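Long-range contact in lipolytic enzyme (PDB 2VPT), which is the catalytic domain of a cellulosomal family 3 carbohydrate esterase, which removes acetyl groups from xylan: residues 158-171 and 182-194. Sequence-based numbering, arbitrary orientation.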
loop_
_atom_site.group_PDB
_atom_site.type_symbol
_atom_site.label_atom_id
_atom_site.label_comp_id
_atom_site.label_asym_id
_atom_site.label_seq_id
_atom_site.Cartn_x
_atom_site.Cartn_y
_atom_site.Cartn_z
ATOM N N PHE A 158 -6.575 17.838 -18.807
ATOM C CA PHE A 158 -7.090 16.486 -18.906
ATOM C C PHE A 158 -5.992 15.526 -19.334
ATOM O O PHE A 158 -5.227 15.792 -20.255
ATOM C CB PHE A 158 -8.251 16.458 -19.921
ATOM C CG PHE A 158 -8.845 15.099 -20.161
ATOM C CD1 PHE A 158 -9.322 14.318 -19.117
ATOM C CD2 PHE A 158 -8.964 14.613 -21.444
ATOM C CE1 PHE A 158 -9.875 13.079 -19.371
ATOM C CE2 PHE A 158 -9.522 13.385 -21.696
ATOM C CZ PHE A 158 -9.975 12.611 -20.655
ATOM N N VAL A 159 -5.924 14.387 -18.662
ATOM C CA VAL A 159 -5.003 13.315 -18.997
ATOM C C VAL A 159 -5.833 12.122 -19.442
ATOM O O VAL A 159 -6.530 11.485 -18.641
ATOM C CB VAL A 159 -4.106 12.954 -17.803
ATOM C CG1 VAL A 159 -3.191 11.775 -18.160
ATOM C CG2 VAL A 159 -3.311 14.192 -17.348
ATOM N N LYS A 160 -5.796 11.844 -20.741
ATOM C CA LYS A 160 -6.647 10.815 -21.318
ATOM C C LYS A 160 -6.039 9.423 -21.189
ATOM O O LYS A 160 -5.614 8.814 -22.165
ATOM C CB LYS A 160 -6.927 11.140 -22.795
ATOM C CG LYS A 160 -8.050 10.310 -23.396
ATOM C CD LYS A 160 -8.387 10.733 -24.816
ATOM C CE LYS A 160 -9.134 9.671 -25.565
ATOM N NZ LYS A 160 -9.750 10.224 -26.810
ATOM N N LEU A 161 -6.025 8.894 -19.971
ATOM C CA LEU A 161 -5.557 7.532 -19.753
ATOM C C LEU A 161 -6.352 6.498 -20.545
ATOM O O LEU A 161 -5.849 5.409 -20.865
ATOM C CB LEU A 161 -5.560 7.181 -18.257
ATOM C CG LEU A 161 -4.687 8.073 -17.366
ATOM C CD1 LEU A 161 -4.730 7.608 -15.928
ATOM C CD2 LEU A 161 -3.244 8.121 -17.871
ATOM N N SER A 162 -7.602 6.832 -20.880
ATOM C CA SER A 162 -8.430 5.927 -21.679
ATOM C C SER A 162 -7.941 5.707 -23.110
ATOM O O SER A 162 -8.444 4.797 -23.777
ATOM C CB SER A 162 -9.876 6.413 -21.718
ATOM O OG SER A 162 -9.977 7.697 -22.305
ATOM N N GLU A 163 -6.963 6.497 -23.558
ATOM C CA GLU A 163 -6.359 6.295 -24.886
ATOM C C GLU A 163 -5.353 5.138 -24.900
ATOM O O GLU A 163 -4.818 4.781 -25.967
ATOM C CB GLU A 163 -5.725 7.591 -25.399
ATOM C CG GLU A 163 -4.287 7.838 -24.941
ATOM C CD GLU A 163 -3.742 9.170 -25.394
ATOM O OE1 GLU A 163 -4.530 10.098 -25.670
ATOM O OE2 GLU A 163 -2.502 9.295 -25.457
ATOM N N ILE A 164 -5.088 4.549 -23.735
ATOM C CA ILE A 164 -4.293 3.334 -23.626
ATOM C C ILE A 164 -4.674 2.321 -24.705
ATOM O O ILE A 164 -5.855 2.104 -24.976
ATOM C CB ILE A 164 -4.416 2.708 -22.192
ATOM C CG1 ILE A 164 -3.452 1.531 -22.020
ATOM C CG2 ILE A 164 -5.870 2.298 -21.905
ATOM C CD1 ILE A 164 -3.293 1.094 -20.563
ATOM N N GLN A 165 -3.649 1.739 -25.328
ATOM C CA GLN A 165 -3.815 0.606 -26.231
ATOM C C GLN A 165 -4.066 -0.616 -25.363
ATOM O O GLN A 165 -3.144 -1.349 -25.012
ATOM C CB GLN A 165 -2.549 0.431 -27.095
ATOM C CG GLN A 165 -2.475 -0.856 -27.938
ATOM C CD GLN A 165 -1.641 -1.987 -27.302
ATOM O OE1 GLN A 165 -1.993 -3.164 -27.412
ATOM N NE2 GLN A 165 -0.532 -1.631 -26.652
ATOM N N PHE A 166 -5.320 -0.821 -24.998
ATOM C CA PHE A 166 -5.663 -1.757 -23.940
ATOM C C PHE A 166 -5.701 -3.202 -24.411
ATOM O O PHE A 166 -6.368 -3.527 -25.387
ATOM C CB PHE A 166 -7.008 -1.375 -23.316
ATOM C CG PHE A 166 -7.375 -2.208 -22.125
ATOM C CD1 PHE A 166 -6.686 -2.066 -20.931
ATOM C CD2 PHE A 166 -8.404 -3.141 -22.200
ATOM C CE1 PHE A 166 -7.016 -2.842 -19.826
ATOM C CE2 PHE A 166 -8.739 -3.922 -21.103
ATOM C CZ PHE A 166 -8.044 -3.769 -19.912
ATOM N N ASP A 167 -4.983 -4.056 -23.702
ATOM C CA ASP A 167 -4.972 -5.479 -23.963
ATOM C C ASP A 167 -5.149 -6.185 -22.628
ATOM O O ASP A 167 -4.243 -6.205 -21.803
ATOM C CB ASP A 167 -3.655 -5.866 -24.627
ATOM C CG ASP A 167 -3.608 -7.320 -25.044
ATOM O OD1 ASP A 167 -4.467 -8.121 -24.617
ATOM O OD2 ASP A 167 -2.695 -7.661 -25.816
ATOM N N ARG A 168 -6.333 -6.742 -22.422
ATOM C CA ARG A 168 -6.667 -7.423 -21.173
ATOM C C ARG A 168 -5.722 -8.579 -20.836
ATOM O O ARG A 168 -5.542 -8.909 -19.658
ATOM C CB ARG A 168 -8.118 -7.914 -21.222
ATOM C CG ARG A 168 -8.412 -8.893 -22.363
ATOM C CD ARG A 168 -9.668 -8.515 -23.160
ATOM N NE ARG A 168 -9.648 -7.132 -23.654
ATOM C CZ ARG A 168 -8.882 -6.679 -24.649
ATOM N NH1 ARG A 168 -8.029 -7.477 -25.282
ATOM N NH2 ARG A 168 -8.963 -5.406 -25.008
ATOM N N ASN A 169 -5.118 -9.186 -21.859
ATOM C CA ASN A 169 -4.177 -10.290 -21.656
ATOM C C ASN A 169 -2.766 -9.867 -21.212
ATOM O O ASN A 169 -1.969 -10.715 -20.818
ATOM C CB ASN A 169 -4.099 -11.153 -22.919
ATOM C CG ASN A 169 -5.426 -11.822 -23.251
ATOM O OD1 ASN A 169 -6.112 -12.346 -22.371
ATOM N ND2 ASN A 169 -5.796 -11.796 -24.521
ATOM N N THR A 170 -2.452 -8.574 -21.275
ATOM C CA THR A 170 -1.165 -8.072 -20.760
ATOM C C THR A 170 -1.317 -7.029 -19.646
ATOM O O THR A 170 -0.466 -6.937 -18.755
ATOM C CB THR A 170 -0.285 -7.441 -21.880
ATOM O OG1 THR A 170 -0.943 -6.309 -22.465
ATOM C CG2 THR A 170 0.020 -8.467 -22.980
ATOM N N ASP A 171 -2.389 -6.252 -19.704
ATOM C CA ASP A 171 -2.479 -5.021 -18.917
ATOM C C ASP A 171 -3.229 -5.151 -17.603
ATOM O O ASP A 171 -3.223 -4.214 -16.808
ATOM C CB ASP A 171 -3.155 -3.939 -19.758
ATOM C CG ASP A 171 -2.378 -3.617 -21.025
ATOM O OD1 ASP A 171 -1.194 -4.001 -21.113
ATOM O OD2 ASP A 171 -2.941 -2.954 -21.920
ATOM N N ILE A 182 2.916 -4.049 -16.502
ATOM C CA ILE A 182 2.901 -3.565 -17.873
ATOM C C ILE A 182 1.816 -2.511 -18.088
ATOM O O ILE A 182 2.064 -1.483 -18.699
ATOM C CB ILE A 182 2.766 -4.727 -18.873
ATOM C CG1 ILE A 182 4.130 -5.393 -19.040
ATOM C CG2 ILE A 182 2.259 -4.233 -20.236
ATOM C CD1 ILE A 182 5.044 -4.662 -20.011
ATOM N N GLY A 183 0.625 -2.747 -17.548
ATOM C CA GLY A 183 -0.456 -1.784 -17.665
ATOM C C GLY A 183 -0.096 -0.462 -17.013
ATOM O O GLY A 183 -0.345 0.596 -17.571
ATOM N N TYR A 184 0.509 -0.514 -15.827
ATOM C CA TYR A 184 0.931 0.711 -15.170
ATOM C C TYR A 184 2.006 1.467 -15.951
ATOM O O TYR A 184 2.040 2.690 -15.935
ATOM C CB TYR A 184 1.392 0.457 -13.733
ATOM C CG TYR A 184 0.273 0.312 -12.722
ATOM C CD1 TYR A 184 -0.619 1.343 -12.517
ATOM C CD2 TYR A 184 0.164 -0.808 -11.919
ATOM C CE1 TYR A 184 -1.630 1.251 -11.559
ATOM C CE2 TYR A 184 -0.844 -0.925 -10.979
ATOM C CZ TYR A 184 -1.744 0.109 -10.802
ATOM O OH TYR A 184 -2.757 0.024 -9.842
ATOM N N LYS A 185 2.884 0.737 -16.639
ATOM C CA LYS A 185 3.881 1.379 -17.486
ATOM C C LYS A 185 3.236 2.119 -18.640
ATOM O O LYS A 185 3.606 3.239 -18.936
ATOM C CB LYS A 185 4.892 0.360 -18.017
ATOM C CG LYS A 185 5.989 0.007 -17.054
ATOM C CD LYS A 185 6.994 -0.920 -17.712
ATOM C CE LYS A 185 7.640 -0.349 -18.948
ATOM N NZ LYS A 185 8.755 -1.251 -19.391
ATOM N N LYS A 186 2.248 1.500 -19.276
ATOM C CA LYS A 186 1.492 2.198 -20.324
ATOM C C LYS A 186 0.826 3.471 -19.790
ATOM O O LYS A 186 0.830 4.517 -20.428
ATOM C CB LYS A 186 0.425 1.283 -20.926
ATOM C CG LYS A 186 0.966 0.115 -21.766
ATOM C CD LYS A 186 -0.205 -0.674 -22.378
ATOM C CE LYS A 186 0.218 -1.895 -23.173
ATOM N NZ LYS A 186 -0.953 -2.529 -23.833
ATOM N N ILE A 187 0.243 3.377 -18.597
ATOM C CA ILE A 187 -0.397 4.531 -17.977
ATOM C C ILE A 187 0.616 5.635 -17.679
ATOM O O ILE A 187 0.380 6.798 -17.961
ATOM C CB ILE A 187 -1.153 4.087 -16.697
ATOM C CG1 ILE A 187 -2.376 3.226 -17.058
ATOM C CG2 ILE A 187 -1.536 5.284 -15.819
ATOM C CD1 ILE A 187 -3.490 3.961 -17.750
ATOM N N ALA A 188 1.777 5.255 -17.143
ATOM C CA ALA A 188 2.850 6.213 -16.901
ATOM C C ALA A 188 3.239 6.977 -18.170
ATOM O O ALA A 188 3.484 8.177 -18.133
ATOM C CB ALA A 188 4.072 5.506 -16.343
ATOM N N ASN A 189 3.299 6.258 -19.284
ATOM C CA ASN A 189 3.644 6.908 -20.555
ATOM C C ASN A 189 2.625 7.933 -21.009
ATOM O O ASN A 189 2.990 8.954 -21.585
ATOM C CB ASN A 189 3.994 5.871 -21.613
ATOM C CG ASN A 189 5.447 5.400 -21.456
ATOM O OD1 ASN A 189 5.730 4.460 -20.742
ATOM N ND2 ASN A 189 6.370 6.127 -22.071
ATOM N N ILE A 190 1.349 7.701 -20.685
ATOM C CA ILE A 190 0.301 8.655 -21.031
ATOM C C ILE A 190 0.359 9.869 -20.091
ATOM O O ILE A 190 0.254 11.003 -20.534
ATOM C CB ILE A 190 -1.084 7.997 -21.047
ATOM C CG1 ILE A 190 -1.134 6.849 -22.068
ATOM C CG2 ILE A 190 -2.170 9.037 -21.349
ATOM C CD1 ILE A 190 -2.316 5.923 -21.912
ATOM N N TRP A 191 0.555 9.657 -18.785
ATOM C CA TRP A 191 0.802 10.797 -17.919
ATOM C C TRP A 191 1.955 11.647 -18.461
ATOM O O TRP A 191 1.871 12.873 -18.476
ATOM C CB TRP A 191 1.176 10.367 -16.495
ATOM C CG TRP A 191 0.027 9.905 -15.611
ATOM C CD1 TRP A 191 -0.290 8.624 -15.319
ATOM C CD2 TRP A 191 -0.924 10.725 -14.902
ATOM N NE1 TRP A 191 -1.380 8.580 -14.469
ATOM C CE2 TRP A 191 -1.775 9.860 -14.199
ATOM C CE3 TRP A 191 -1.129 12.103 -14.789
ATOM C CZ2 TRP A 191 -2.832 10.330 -13.401
ATOM C CZ3 TRP A 191 -2.173 12.568 -14.004
ATOM C CH2 TRP A 191 -3.001 11.684 -13.314
ATOM N N TYR A 192 3.057 10.996 -18.849
ATOM C CA TYR A 192 4.199 11.726 -19.379
ATOM C C TYR A 192 3.784 12.573 -20.584
ATOM O O TYR A 192 4.055 13.762 -20.629
ATOM C CB TYR A 192 5.333 10.761 -19.726
ATOM C CG TYR A 192 6.575 11.452 -20.260
ATOM C CD1 TYR A 192 7.600 11.832 -19.408
ATOM C CD2 TYR A 192 6.703 11.739 -21.611
ATOM C CE1 TYR A 192 8.731 12.459 -19.890
ATOM C CE2 TYR A 192 7.833 12.354 -22.103
ATOM C CZ TYR A 192 8.829 12.728 -21.238
ATOM O OH TYR A 192 9.963 13.349 -21.735
ATOM N N LYS A 193 3.130 11.935 -21.540
ATOM C CA LYS A 193 2.658 12.631 -22.751
ATOM C C LYS A 193 1.917 13.927 -22.435
ATOM O O LYS A 193 2.166 14.977 -23.031
ATOM C CB LYS A 193 1.790 11.684 -23.573
ATOM C CG LYS A 193 1.067 12.328 -24.760
ATOM C CD LYS A 193 0.263 11.300 -25.518
ATOM C CE LYS A 193 -0.601 11.974 -26.575
ATOM N NZ LYS A 193 -1.418 11.012 -27.320
ATOM N N TYR A 194 0.982 13.847 -21.493
ATOM C CA TYR A 194 0.101 14.975 -21.193
ATOM C C TYR A 194 0.664 15.976 -20.190
ATOM O O TYR A 194 0.156 17.080 -20.072
ATOM C CB TYR A 194 -1.285 14.457 -20.743
ATOM C CG TYR A 194 -2.128 13.923 -21.893
ATOM C CD1 TYR A 194 -2.981 14.764 -22.594
ATOM C CD2 TYR A 194 -2.094 12.593 -22.270
ATOM C CE1 TYR A 194 -3.733 14.300 -23.642
ATOM C CE2 TYR A 194 -2.856 12.113 -23.339
ATOM C CZ TYR A 194 -3.678 12.982 -24.021
ATOM O OH TYR A 194 -4.454 12.544 -25.081
HETATM O O HOH W 1 -2.825 17.716 -20.416
HETATM O O HOH W 2 0.191 -5.034 -24.730
#
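K186 reaches from the helix into the loop and short, weakly bonded helix of residues 165-171, and its ammonium group is held there by several acceptors. Extended from CG onward, the chain brings K186 NZ to Q165 O (2.8 Å), nearly in line with the carbonyl bond. K186 NZ also meets the syn lone pair of D171 OD2 (2.8 Å). A water adds a further acceptor and links K186 NZ to T170 OG1. D167 N also donates to D171 OD2, which thus accepts from two donors. Farther along the helix, L161 packs among I187, I190 and W191. With chi1 -59° and chi2 -178°, L161 CD2 comes over the five-membered ring of W191, 4.1 Å from the centroid, and against I190 CG2. V159 CG1 makes a CH-pi contact with the six-membered ring on the same indole face. One face of the Y194 ring is covered by backbone, K160 N lying 3.9 Å above its centre with no hydrogen-bonding partner in the model. Y194 OH donates to E163 OE1 (2.5 Å), while K193 NZ forms a salt bridge with E163 OE2 (2.8 Å), so one carboxylate ties down two helix residues. In this SGNH-type alpha/beta fold, the contact packs helix 181-203 against the end of strand 156-159 and the loop beyond it; W191 also touches strand 122-126, stacks with Y27 and F88, and meets helix 28-37 through L31.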